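Local coordinates for protein Apc35852 (Geobacillus stearothermophilus, PDB 1U9C) that is of unknown function but belongs to the DJ-1/PfpI family, whose other members have been linked to chaperone and cysteine protease activity, at residues Y35-E40 against K215-L220; R161-D166 against G188-F193; L9-N14 against A80-D85; G134-T139 against M169-E174. All blocks are in the same frame, centred on the assembly; numbering follows the deposited sequence.

Interaction 1 of 4, residues Y35-E40 against K215-L220; sequences YLVFQE and KVVAAL
Val37 and Val217 meet methyl to methyl, Val37 CG1 lying 3.7 Å from Val217 CG2, and the ring of Phe38 fills the neighbouring position against Val216. The methyl that Val37 uses is the branch anti to its backbone N (chi1 167°). On Phe38 the far ring atoms do the touching: CE1 is 3.8 Å from Val216 CG1, and CZ is nearly as close to the same methyl, which therefore sits beside the CE1-CZ bond at an oblique angle to the ring. Val217 CG2 reaches that ring differently, at its rim and near its plane, 4.2 Å from Phe38 CE1. One methyl thus touches both Val37 and Phe38. The two segments belong to helices 28-40 and 209-221, neighbours on one face of the central sheet in the alpha/beta sandwich of the DJ-1/PfpI family; the axes of segments 35-40 and 215-220 approach to 10.8 Å and cross at -30°. Phe38 leaves its helix aimed neither at the partner helix nor away from it; with CG anti to the carbonyl carbon (chi1 -60°) the ring end comes nearer the valines. An alanine here takes away the ring, and a gap would probably open between helix 28-40 and the methyls Val216 CG1 and Val217 CG2. Phe38 also touches Val45 of strand 44-49, and Val216 touches Ala126 of strand 124-127, which places both helices against the sheet.

Interaction 2 of 4, residues R161-D166 against G188-F193; sequences REVGLD and GKWTDF
A type II beta turn, Gly188 to Thr191, presents its two central residues, Lys189 and Trp190, to the last turn of helix 157-163, where Glu162 receives them both. The carboxylate splits its oxygens between the partners. Lys189 NZ forms a salt bridge with Glu162 OE2 at 2.7 Å, arriving on the syn side and close to the carboxylate plane. Trp190 NE1 donates to Glu162 OE1 at 3.2 Å, with an N-H...O angle of 152°; it comes from well above that plane (63°), and the bond is the longer of the two. Glu162 reaches this far because CG is anti to its backbone N (chi1 167°) and the chain stays extended beyond it. Farther along the indole, Val163 CG1 packs 3.7 Å from Trp190 CH2 at the ring edge. A leucine in place of Trp190 has no N-H to offer, and Glu162 OE1 would probably be left without that bond, its carboxylate less firmly held in rotation. The helix also holds the turn's backbone, since Glu159 OE2 accepts from Trp190 N. The turn is closed at Gly188 O, which takes Thr191 N at 3.1 Å and Thr191 OG1 at 2.6 Å from one face, the first being the i to i+3 bond typical of a beta turn.

Interaction 3 of 4, residues L9-N14 against A80-D85; sequences LMVVTN and ARLSKD
Ser83 OG accepts the backbone N-H of Asp85 at 3.0 Å, with an N-H...O angle of 158°, and this ST turn fixes the chain directly after Leu82, the residue that touches strand 7-12. The contact itself is apolar. Leu82 meets Val11 with both of its terminal branches: its CD1 lies 4.0 Å from Val11 CG2, and its CD2 lies 4.2 Å from Val11 CG1. This two-against-two meeting, with the side chains at about a right angle, means that each valine methyl has its own leucine methyl. Leu82 CG stands anti to the backbone N (chi1 -174°), which carries the fork toward the strand, where CD1 also comes within 4.3 Å of Leu9 CD2. Leu9 and Val11, two residues apart on the strand, thus offer one apolar patch to a single leucine; the backbones stay well separated, Val11 CA being 7.5 Å from Leu82 CA. Lys84, beyond the contact, is tied to helix 109-120 by a salt bridge to Glu109 and a cation-pi contact with Tyr113. Strand 7-12 itself lies between strands 44-49 and 92-95, with Leu9 and Val11 both packing on Ile93, while Met10 points its side chain to helix 28-40.

Interaction 4 of 4, residues G134-T139 against M169-E174; sequences GLVNAT and MPFLLE
Apolar packing accounts for the whole direct contact, and it converges on one methyl: Val136 CG2 lies 3.8 Å from Leu173 CD1 and 4.0 Å from Phe171 CE1. Leu173 brings CD1 in because its CG is anti to the backbone N (chi1 180°), although its CB bond is aimed neither at the other segment nor away from it. Phe171 has the less common rotamer, with CG between the backbone N and the carbonyl carbon (chi1 58°); its ring passes alongside the valine in the opposite sense, and the methyl comes to CE1 obliquely. In the fold, segment 134-139 follows strand 124-127 and the oxidised Cys129, present as 3-sulfinoalanine, whereas Leu172 occupies the N-cap position of helix 173-179; the contact therefore joins the chain following that cysteine to the start of a helix. Val136 also packs on Thr176 and Leu177 of this helix, and Phe171 reaches Met102 of helix 101-104. Polar bonds act locally around this core. A type I turn spans Leu135 to Ala138, closed by a long bond from Ala138 N to Leu135 O at 3.3 Å. Within it, Asn137 uses both ends of its amide, OD1 accepting from Arg180 NH2 and ND2 donating to Pro106 O.

In the fold
The centres of interactions 1 and 3 are about 18 Å apart, yet the two meet at the central sheet, where Met10 of strand 7-12 packs against Tyr35 and Phe38 of helix 28-40. Interactions 2 and 4 touch as well, through Asp166 CB and Leu172 CD2, 3.8 Å apart; the centres of interactions 2 and 4 lie about 17 Å from each other, and they use the successive helices 157-163 and 173-179. Along the chain both are nested inside the loop closed by interaction 1, and their own segments alternate. Interaction 3 closes before either opens, its segments alternating with those of interaction 1. In interaction 1, helix 209-221, late in the sequence, packs on helix 28-40, early in it.

Interaction 1 of 4, residues Y35-E40 against K215-L220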
# COMPACT_ATOMS: atom_id res chain seq x y z
N TYR A 35 -6.67 1.31 8.78
CA TYR A 35 -6.79 0.34 9.89
C TYR A 35 -8.06 0.67 10.71
O TYR A 35 -8.85 -0.24 10.99
CB TYR A 35 -5.53 0.46 10.77
CG TYR A 35 -5.51 -0.48 11.99
CD1 TYR A 35 -5.10 -1.75 11.85
CD2 TYR A 35 -5.89 -0.05 13.23
CE1 TYR A 35 -5.06 -2.61 12.93
CE2 TYR A 35 -5.83 -0.93 14.33
CZ TYR A 35 -5.39 -2.18 14.13
OH TYR A 35 -5.34 -3.06 15.22
N LEU A 36 -8.25 1.93 11.04
CA LEU A 36 -9.41 2.32 11.85
C LEU A 36 -10.71 2.05 11.07
O LEU A 36 -11.70 1.55 11.64
CB LEU A 36 -9.32 3.82 12.23
CG LEU A 36 -10.47 4.47 13.00
CD1 LEU A 36 -10.59 3.80 14.35
CD2 LEU A 36 -10.33 5.98 13.16
N VAL A 37 -10.79 2.39 9.77
CA VAL A 37 -11.95 2.09 8.94
C VAL A 37 -12.27 0.61 8.99
O VAL A 37 -13.44 0.20 9.22
CB VAL A 37 -11.73 2.57 7.45
CG1 VAL A 37 -12.80 1.97 6.48
CG2 VAL A 37 -11.73 4.10 7.35
N PHE A 38 -11.25 -0.24 8.78
CA PHE A 38 -11.49 -1.68 8.78
C PHE A 38 -11.90 -2.23 10.15
O PHE A 38 -12.81 -3.06 10.25
CB PHE A 38 -10.25 -2.41 8.24
CG PHE A 38 -9.85 -2.03 6.84
CD1 PHE A 38 -10.77 -1.68 5.87
CD2 PHE A 38 -8.51 -2.02 6.49
CE1 PHE A 38 -10.39 -1.33 4.60
CE2 PHE A 38 -8.14 -1.67 5.22
CZ PHE A 38 -9.08 -1.33 4.28
N GLN A 39 -11.25 -1.75 11.20
CA GLN A 39 -11.67 -2.14 12.56
C GLN A 39 -13.12 -1.71 12.82
O GLN A 39 -13.88 -2.54 13.40
CB GLN A 39 -10.72 -1.51 13.59
CG GLN A 39 -9.37 -2.11 13.60
CD GLN A 39 -9.40 -3.54 14.05
OE1 GLN A 39 -8.95 -4.45 13.36
NE2 GLN A 39 -10.01 -3.74 15.19
N GLU A 40 -13.55 -0.50 12.39
CA GLU A 40 -14.96 -0.00 12.60
C GLU A 40 -15.95 -0.90 11.92
O GLU A 40 -17.10 -1.02 12.35
CB GLU A 40 -15.10 1.43 12.02
CG GLU A 40 -14.50 2.55 12.86
CD GLU A 40 -14.37 3.91 12.14
OE1 GLU A 40 -14.42 4.05 10.88
OE2 GLU A 40 -14.16 4.93 12.84
N LYS A 215 -13.27 2.34 -0.65
CA LYS A 215 -13.45 1.49 -1.82
C LYS A 215 -13.28 0.01 -1.51
O LYS A 215 -13.98 -0.83 -2.05
CB LYS A 215 -12.53 1.90 -3.00
CG LYS A 215 -12.98 3.18 -3.75
CD LYS A 215 -11.93 3.69 -4.77
CE LYS A 215 -12.48 4.83 -5.63
NZ LYS A 215 -12.69 6.11 -4.86
N VAL A 216 -12.31 -0.30 -0.63
CA VAL A 216 -12.11 -1.69 -0.17
C VAL A 216 -13.35 -2.16 0.53
O VAL A 216 -13.83 -3.25 0.28
CB VAL A 216 -10.84 -1.82 0.67
CG1 VAL A 216 -10.71 -3.18 1.27
CG2 VAL A 216 -9.62 -1.47 -0.20
N VAL A 217 -13.87 -1.35 1.44
CA VAL A 217 -15.08 -1.71 2.17
C VAL A 217 -16.24 -2.00 1.21
O VAL A 217 -16.92 -2.99 1.34
CB VAL A 217 -15.50 -0.58 3.20
CG1 VAL A 217 -16.88 -0.81 3.77
CG2 VAL A 217 -14.47 -0.46 4.31
N ALA A 218 -16.41 -1.13 0.21
CA ALA A 218 -17.49 -1.33 -0.75
C ALA A 218 -17.33 -2.64 -1.51
O ALA A 218 -18.29 -3.41 -1.64
CB ALA A 218 -17.54 -0.20 -1.79
N ALA A 219 -16.10 -2.91 -1.99
CA ALA A 219 -15.85 -4.18 -2.67
C ALA A 219 -16.10 -5.40 -1.77
O ALA A 219 -16.65 -6.41 -2.22
CB ALA A 219 -14.46 -4.21 -3.22
N LEU A 220 -15.73 -5.33 -0.48
CA LEU A 220 -15.99 -6.43 0.44
C LEU A 220 -17.48 -6.59 0.73
O LEU A 220 -18.01 -7.70 0.83
CB LEU A 220 -15.18 -6.20 1.71
CG LEU A 220 -13.68 -6.38 1.56
CD1 LEU A 220 -13.00 -5.94 2.83
CD2 LEU A 220 -13.36 -7.83 1.30

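Interaction 2 of 4, residues R161-D166 against G188-F193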
# COMPACT_ATOMS: atom_id res chain seq x y z
N ARG A 161 8.96 14.92 -7.83
CA ARG A 161 9.87 16.01 -8.16
C ARG A 161 9.71 17.17 -7.18
O ARG A 161 10.68 17.79 -6.81
CB ARG A 161 9.64 16.52 -9.58
CG ARG A 161 10.08 15.56 -10.69
CD ARG A 161 10.07 16.19 -12.06
NE ARG A 161 8.80 16.86 -12.30
CZ ARG A 161 7.74 16.34 -12.92
NH1 ARG A 161 7.77 15.10 -13.42
NH2 ARG A 161 6.64 17.07 -13.04
N GLU A 162 8.47 17.46 -6.77
CA GLU A 162 8.24 18.54 -5.83
C GLU A 162 8.91 18.29 -4.50
O GLU A 162 9.56 19.18 -3.96
CB GLU A 162 6.75 18.82 -5.63
CG GLU A 162 6.49 19.74 -4.43
CD GLU A 162 5.24 20.58 -4.53
OE1 GLU A 162 4.53 20.68 -3.50
OE2 GLU A 162 4.97 21.14 -5.61
N VAL A 163 8.80 17.07 -4.00
CA VAL A 163 9.40 16.75 -2.70
C VAL A 163 10.93 16.72 -2.81
O VAL A 163 11.62 16.87 -1.81
CB VAL A 163 8.81 15.45 -2.02
CG1 VAL A 163 7.30 15.53 -1.92
CG2 VAL A 163 9.23 14.20 -2.76
N GLY A 164 11.45 16.51 -4.02
CA GLY A 164 12.89 16.51 -4.27
C GLY A 164 13.61 15.16 -4.20
O GLY A 164 14.84 15.12 -4.36
N LEU A 165 12.86 14.06 -4.07
CA LEU A 165 13.47 12.74 -3.84
C LEU A 165 13.46 11.86 -5.06
O LEU A 165 13.99 10.73 -5.00
CB LEU A 165 12.73 12.02 -2.73
CG LEU A 165 13.01 12.61 -1.34
CD1 LEU A 165 12.14 11.95 -0.28
CD2 LEU A 165 14.49 12.51 -0.97
N ASP A 166 12.88 12.32 -6.16
CA ASP A 166 13.01 11.63 -7.44
C ASP A 166 14.44 11.16 -7.77
O ASP A 166 14.61 10.02 -8.22
CB ASP A 166 12.47 12.47 -8.62
CG ASP A 166 13.24 13.74 -8.86
OD1 ASP A 166 13.55 14.47 -7.89
OD2 ASP A 166 13.56 14.10 -10.02
N GLY A 188 -5.33 16.33 -8.85
CA GLY A 188 -4.40 17.38 -8.46
C GLY A 188 -3.39 16.89 -7.45
O GLY A 188 -3.71 16.06 -6.59
N LYS A 189 -2.15 17.39 -7.53
CA LYS A 189 -1.16 17.03 -6.52
C LYS A 189 -1.78 17.27 -5.15
O LYS A 189 -2.51 18.23 -4.94
CB LYS A 189 0.16 17.80 -6.70
CG LYS A 189 0.07 19.32 -6.77
CD LYS A 189 1.46 19.92 -6.71
CE LYS A 189 1.46 21.38 -7.07
NZ LYS A 189 2.82 21.98 -6.96
N TRP A 190 -1.52 16.36 -4.22
CA TRP A 190 -1.96 16.48 -2.83
C TRP A 190 -3.46 16.58 -2.60
O TRP A 190 -3.86 17.07 -1.55
CB TRP A 190 -1.27 17.68 -2.14
CG TRP A 190 0.15 17.82 -2.46
CD1 TRP A 190 0.77 18.88 -3.07
CD2 TRP A 190 1.17 16.86 -2.18
NE1 TRP A 190 2.11 18.63 -3.19
CE2 TRP A 190 2.39 17.40 -2.65
CE3 TRP A 190 1.18 15.60 -1.58
CZ2 TRP A 190 3.59 16.71 -2.55
CZ3 TRP A 190 2.37 14.93 -1.48
CH2 TRP A 190 3.57 15.49 -1.95
N THR A 191 -4.27 16.15 -3.56
CA THR A 191 -5.70 16.03 -3.35
C THR A 191 -6.14 14.58 -3.24
O THR A 191 -5.45 13.68 -3.73
CB THR A 191 -6.49 16.68 -4.53
OG1 THR A 191 -6.22 15.98 -5.76
CG2 THR A 191 -6.03 18.09 -4.79
N ASP A 192 -7.30 14.36 -2.63
CA ASP A 192 -7.86 13.04 -2.46
C ASP A 192 -8.27 12.55 -3.83
O ASP A 192 -9.19 13.08 -4.45
CB ASP A 192 -9.04 13.07 -1.48
CG ASP A 192 -9.80 11.76 -1.41
OD1 ASP A 192 -9.28 10.74 -1.90
OD2 ASP A 192 -10.95 11.68 -0.93
N PHE A 193 -7.59 11.53 -4.28
CA PHE A 193 -7.89 10.86 -5.50
C PHE A 193 -7.64 9.37 -5.35
O PHE A 193 -6.51 8.93 -5.06
CB PHE A 193 -7.05 11.39 -6.67
CG PHE A 193 -7.42 10.75 -7.97
CD1 PHE A 193 -8.62 11.10 -8.61
CD2 PHE A 193 -6.65 9.77 -8.52
CE1 PHE A 193 -8.98 10.47 -9.77
CE2 PHE A 193 -7.01 9.16 -9.71
CZ PHE A 193 -8.19 9.50 -10.33

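Interaction 3 of 4, residues L9-N14 against A80-D85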
# COMPACT_ATOMS: atom_id res chain seq x y z
N LEU A 9 -5.49 -8.22 5.15
CA LEU A 9 -4.05 -8.27 5.41
C LEU A 9 -3.47 -6.89 5.09
O LEU A 9 -3.61 -6.41 3.97
CB LEU A 9 -3.38 -9.31 4.52
CG LEU A 9 -1.86 -9.38 4.59
CD1 LEU A 9 -1.40 -9.83 5.96
CD2 LEU A 9 -1.35 -10.30 3.49
N MET A 10 -2.82 -6.24 6.06
CA MET A 10 -2.12 -4.98 5.79
C MET A 10 -0.63 -5.18 5.82
O MET A 10 -0.18 -5.89 6.74
CB MET A 10 -2.53 -3.93 6.82
CG MET A 10 -4.05 -3.64 6.79
SD MET A 10 -4.57 -2.26 7.84
CE MET A 10 -4.02 -0.87 6.86
N VAL A 11 0.10 -4.67 4.84
CA VAL A 11 1.54 -4.90 4.79
C VAL A 11 2.23 -3.56 4.65
O VAL A 11 1.95 -2.78 3.76
CB VAL A 11 1.93 -5.82 3.62
CG1 VAL A 11 3.42 -6.15 3.71
CG2 VAL A 11 1.14 -7.11 3.60
N VAL A 12 3.16 -3.29 5.58
CA VAL A 12 3.91 -2.05 5.60
C VAL A 12 5.43 -2.29 5.51
O VAL A 12 5.97 -3.35 5.76
CB VAL A 12 3.57 -1.20 6.86
CG1 VAL A 12 2.10 -0.90 6.88
CG2 VAL A 12 4.02 -1.91 8.16
N THR A 13 6.11 -1.19 5.12
CA THR A 13 7.59 -1.15 5.00
C THR A 13 8.27 -1.17 6.35
O THR A 13 7.70 -0.83 7.40
CB THR A 13 7.96 0.13 4.23
OG1 THR A 13 9.37 0.16 3.93
CG2 THR A 13 7.70 1.40 5.01
N ASN A 14 9.53 -1.60 6.33
CA ASN A 14 10.44 -1.45 7.44
C ASN A 14 11.70 -0.65 7.05
O ASN A 14 12.64 -0.60 7.84
CB ASN A 14 10.92 -2.78 8.00
CG ASN A 14 9.79 -3.69 8.38
OD1 ASN A 14 9.25 -4.37 7.54
ND2 ASN A 14 9.40 -3.71 9.68
N ALA A 80 3.53 -8.66 12.52
CA ALA A 80 3.90 -9.98 12.03
C ALA A 80 4.87 -9.85 10.87
O ALA A 80 4.80 -8.91 10.10
CB ALA A 80 2.66 -10.73 11.59
N ARG A 81 5.76 -10.83 10.69
CA ARG A 81 6.62 -10.85 9.55
C ARG A 81 5.89 -11.50 8.40
O ARG A 81 5.48 -12.65 8.49
CB ARG A 81 7.85 -11.67 9.90
CG ARG A 81 8.87 -11.76 8.82
CD ARG A 81 10.17 -12.40 9.28
NE ARG A 81 10.02 -13.73 9.84
CZ ARG A 81 10.15 -14.86 9.14
NH1 ARG A 81 10.46 -14.82 7.86
NH2 ARG A 81 10.00 -16.05 9.73
N LEU A 82 5.78 -10.82 7.27
CA LEU A 82 5.05 -11.35 6.15
C LEU A 82 5.61 -12.72 5.75
O LEU A 82 6.79 -12.87 5.61
CB LEU A 82 5.19 -10.41 4.96
CG LEU A 82 4.37 -10.75 3.73
CD1 LEU A 82 2.92 -10.66 4.02
CD2 LEU A 82 4.84 -9.91 2.57
N SER A 83 4.71 -13.63 5.46
CA SER A 83 5.03 -15.04 5.04
C SER A 83 4.26 -15.35 3.78
O SER A 83 3.21 -14.82 3.51
CB SER A 83 4.57 -15.98 6.15
OG SER A 83 4.61 -17.33 5.79
N LYS A 84 4.76 -16.36 3.04
CA LYS A 84 3.96 -16.92 1.94
C LYS A 84 2.64 -17.54 2.42
O LYS A 84 1.67 -17.55 1.68
CB LYS A 84 4.76 -17.90 1.12
CG LYS A 84 5.88 -17.25 0.39
CD LYS A 84 6.58 -18.17 -0.62
CE LYS A 84 7.70 -17.38 -1.35
NZ LYS A 84 8.67 -18.28 -2.03
N ASP A 85 2.57 -17.92 3.70
CA ASP A 85 1.30 -18.38 4.29
C ASP A 85 0.20 -17.30 4.22
O ASP A 85 -0.99 -17.57 4.19
CB ASP A 85 1.51 -18.82 5.76
CG ASP A 85 2.37 -20.05 5.91
OD1 ASP A 85 2.53 -20.78 4.92
OD2 ASP A 85 2.91 -20.35 7.00

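Interaction 4 of 4, residues G134-T139 against M169-E174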
# COMPACT_ATOMS: atom_id res chain seq x y z
N GLY A 134 4.77 -2.16 -4.52
CA GLY A 134 4.69 -3.61 -4.33
C GLY A 134 4.19 -4.29 -5.60
O GLY A 134 4.46 -5.46 -5.80
N LEU A 135 3.50 -3.55 -6.45
CA LEU A 135 2.92 -4.12 -7.69
C LEU A 135 3.87 -4.09 -8.89
O LEU A 135 3.57 -4.71 -9.93
CB LEU A 135 1.68 -3.34 -8.07
CG LEU A 135 0.48 -3.59 -7.17
CD1 LEU A 135 -0.53 -2.44 -7.27
CD2 LEU A 135 -0.17 -4.94 -7.59
N VAL A 136 4.98 -3.36 -8.81
CA VAL A 136 5.74 -3.04 -10.03
C VAL A 136 6.26 -4.31 -10.74
O VAL A 136 6.26 -4.37 -11.98
CB VAL A 136 6.86 -2.01 -9.72
CG1 VAL A 136 7.96 -2.01 -10.76
CG2 VAL A 136 6.20 -0.63 -9.60
N ASN A 137 6.69 -5.30 -9.96
CA ASN A 137 7.25 -6.56 -10.47
C ASN A 137 6.42 -7.79 -10.04
O ASN A 137 6.93 -8.91 -10.08
CB ASN A 137 8.68 -6.70 -9.99
CG ASN A 137 9.55 -5.52 -10.40
OD1 ASN A 137 9.56 -5.13 -11.56
ND2 ASN A 137 10.36 -5.01 -9.47
N ALA A 138 5.14 -7.56 -9.73
CA ALA A 138 4.19 -8.63 -9.37
C ALA A 138 3.38 -9.04 -10.61
O ALA A 138 3.07 -8.20 -11.46
CB ALA A 138 3.25 -8.18 -8.29
N THR A 139 3.11 -10.33 -10.72
CA THR A 139 2.52 -10.89 -11.95
C THR A 139 1.58 -12.00 -11.61
O THR A 139 1.61 -12.57 -10.53
CB THR A 139 3.59 -11.50 -12.91
OG1 THR A 139 4.21 -12.63 -12.29
CG2 THR A 139 4.76 -10.54 -13.26
N MET A 169 15.35 7.93 -5.90
CA MET A 169 14.54 6.74 -6.08
C MET A 169 15.21 5.82 -7.09
O MET A 169 15.79 6.27 -8.07
CB MET A 169 13.17 7.12 -6.62
CG MET A 169 12.33 7.85 -5.61
SD MET A 169 11.98 7.01 -4.04
CE MET A 169 13.25 7.79 -3.03
N PRO A 170 15.10 4.52 -6.83
CA PRO A 170 15.63 3.50 -7.70
C PRO A 170 14.93 3.46 -9.05
O PRO A 170 15.51 2.97 -10.03
CB PRO A 170 15.40 2.21 -6.91
CG PRO A 170 14.40 2.50 -6.06
CD PRO A 170 14.55 3.93 -5.60
N PHE A 171 13.69 3.95 -9.05
CA PHE A 171 12.87 4.13 -10.26
C PHE A 171 11.75 5.09 -9.88
O PHE A 171 11.50 5.32 -8.70
CB PHE A 171 12.27 2.81 -10.71
CG PHE A 171 11.40 2.14 -9.65
CD1 PHE A 171 10.03 2.34 -9.63
CD2 PHE A 171 11.99 1.32 -8.71
CE1 PHE A 171 9.27 1.72 -8.64
CE2 PHE A 171 11.24 0.72 -7.73
CZ PHE A 171 9.87 0.91 -7.71
N LEU A 172 11.07 5.65 -10.85
CA LEU A 172 9.91 6.49 -10.57
C LEU A 172 8.64 5.63 -10.67
O LEU A 172 8.45 4.91 -11.63
CB LEU A 172 9.81 7.72 -11.49
CG LEU A 172 10.86 8.80 -11.27
CD1 LEU A 172 10.56 10.01 -12.11
CD2 LEU A 172 10.97 9.16 -9.79
N LEU A 173 7.81 5.70 -9.65
CA LEU A 173 6.68 4.80 -9.53
C LEU A 173 5.60 4.95 -10.62
O LEU A 173 5.27 3.98 -11.28
CB LEU A 173 6.08 4.97 -8.15
CG LEU A 173 4.86 4.10 -7.83
CD1 LEU A 173 5.19 2.68 -8.08
CD2 LEU A 173 4.45 4.26 -6.38
N GLU A 174 5.13 6.16 -10.84
CA GLU A 174 4.12 6.38 -11.90
C GLU A 174 4.67 5.93 -13.26
O GLU A 174 4.03 5.20 -14.04
CB GLU A 174 3.72 7.88 -11.96
CG GLU A 174 3.00 8.30 -13.25
CD GLU A 174 2.68 9.80 -13.33
OE1 GLU A 174 2.99 10.61 -12.42
OE2 GLU A 174 2.11 10.20 -14.38